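Local coordinates for protein Sso-CP2 metallo-carboxypetidase (PDB 4MMO) that probably hydrolyses peptides as a zinc-dependent carboxypeptidase of the M20 family, at residues 47-52 / 141-146. Residues are numbered along the deposited sequence; the frame is centred on the assembly and turned at random.
Sequences KTKGHP and SVNLED
The carboxamide of N143 overlaps CB of K49 and the backbone of G50, where an ST turn at T48 shapes the loop joining the antiparallel edge strand 43-46 to strand 53-58 in the mixed sheet of this M20 peptidase. With CG opposite its carbonyl carbon (chi1 -63°), N143 reaches over to the loop, setting OD1 3.3 Å from CB of K49 and ND2 3.5 Å from CA of G50. Both are van der Waals contacts; ND2 also lies near G50 N, but both are donors and no bond forms. T48 OG1 lies 4.2 Å from N143 CB and serves the loop itself: it donates to the carbonyl O of H51 at 2.5 Å, from above the carbonyl plane, and accepts from G50 N at 3.1 Å. Without the hydroxyl, as with an alanine here, G50 N and the H51 carbonyl would probably lose their shared partner and the turn could shift against N143. E136 joins the same two segments from outside them, OE2 accepting from H51 N and OE1 from N143 N, so its carboxylate ties the loop to the turn before helix 144-149. At the exposed margin the K49 chain runs extended until it bends at its last torsion (chi4 78°), which brings NZ to OD2 of D146 on that helix in a salt bridge of 3.3 Å whose hydrogen bond is weak.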
# COMPACT_ATOMS: atom_id res chain seq x y z
N LYS A 47 -10.95 33.22 14.43
CA LYS A 47 -9.79 32.34 14.44
C LYS A 47 -10.11 30.99 15.09
O LYS A 47 -10.95 30.90 15.99
CB LYS A 47 -8.64 33.01 15.19
N THR A 48 -9.44 29.96 14.60
CA THR A 48 -9.49 28.64 15.21
C THR A 48 -8.07 28.12 15.26
O THR A 48 -7.15 28.77 14.79
CB THR A 48 -10.36 27.67 14.39
OG1 THR A 48 -9.74 27.41 13.12
CG2 THR A 48 -11.76 28.24 14.17
N LYS A 49 -7.89 26.93 15.84
CA LYS A 49 -6.57 26.31 15.89
C LYS A 49 -6.06 25.98 14.49
O LYS A 49 -4.89 25.62 14.31
CB LYS A 49 -6.61 25.05 16.74
CG LYS A 49 -6.92 25.29 18.22
CD LYS A 49 -6.85 23.99 19.00
CE LYS A 49 -7.02 24.21 20.50
NZ LYS A 49 -8.44 24.43 20.89
N GLY A 50 -6.94 26.09 13.49
CA GLY A 50 -6.58 25.89 12.10
C GLY A 50 -7.17 26.96 11.20
O GLY A 50 -7.09 28.15 11.51
N HIS A 51 -7.78 26.54 10.10
CA HIS A 51 -8.34 27.48 9.14
C HIS A 51 -9.46 28.31 9.76
O HIS A 51 -10.17 27.84 10.65
CB HIS A 51 -8.83 26.73 7.90
CG HIS A 51 -7.78 25.89 7.25
ND1 HIS A 51 -6.44 26.21 7.31
CD2 HIS A 51 -7.86 24.74 6.54
CE1 HIS A 51 -5.74 25.30 6.65
NE2 HIS A 51 -6.58 24.40 6.18
N PRO A 52 -9.61 29.57 9.32
CA PRO A 52 -10.55 30.48 9.97
C PRO A 52 -12.00 30.24 9.57
O PRO A 52 -12.27 29.60 8.55
CB PRO A 52 -10.10 31.85 9.48
CG PRO A 52 -9.58 31.58 8.11
CD PRO A 52 -8.96 30.20 8.16
N SER A 141 -13.21 18.65 9.44
CA SER A 141 -13.64 19.71 10.35
C SER A 141 -12.96 19.58 11.71
O SER A 141 -13.60 19.73 12.75
CB SER A 141 -15.17 19.67 10.54
OG SER A 141 -15.86 19.72 9.30
N VAL A 142 -11.66 19.30 11.68
CA VAL A 142 -10.89 18.98 12.88
C VAL A 142 -11.04 20.03 13.98
O VAL A 142 -11.25 19.68 15.14
CB VAL A 142 -9.39 18.80 12.56
CG1 VAL A 142 -8.59 18.51 13.82
CG2 VAL A 142 -9.20 17.68 11.55
N ASN A 143 -10.95 21.30 13.61
CA ASN A 143 -10.97 22.38 14.59
C ASN A 143 -12.31 23.09 14.74
O ASN A 143 -12.38 24.14 15.37
CB ASN A 143 -9.87 23.40 14.26
CG ASN A 143 -8.49 22.79 14.35
OD1 ASN A 143 -8.05 22.37 15.42
ND2 ASN A 143 -7.79 22.75 13.22
N LEU A 144 -13.38 22.52 14.18
CA LEU A 144 -14.67 23.20 14.18
C LEU A 144 -15.38 23.09 15.53
O LEU A 144 -16.05 24.03 15.96
CB LEU A 144 -15.59 22.66 13.08
CG LEU A 144 -16.97 23.33 13.02
CD1 LEU A 144 -16.84 24.82 12.76
CD2 LEU A 144 -17.85 22.68 11.96
N GLU A 145 -15.25 21.94 16.19
CA GLU A 145 -15.94 21.72 17.46
C GLU A 145 -15.45 22.69 18.53
O GLU A 145 -16.25 23.28 19.25
CB GLU A 145 -15.76 20.28 17.93
CG GLU A 145 -16.48 19.99 19.24
CD GLU A 145 -16.39 18.53 19.65
OE1 GLU A 145 -15.80 17.73 18.90
OE2 GLU A 145 -16.90 18.19 20.74
N ASP A 146 -14.13 22.86 18.62
CA ASP A 146 -13.54 23.75 19.61
C ASP A 146 -14.10 25.16 19.46
O ASP A 146 -14.36 25.85 20.44
CB ASP A 146 -12.01 23.79 19.48
CG ASP A 146 -11.36 22.49 19.92
OD1 ASP A 146 -11.94 21.79 20.77
OD2 ASP A 146 -10.26 22.18 19.41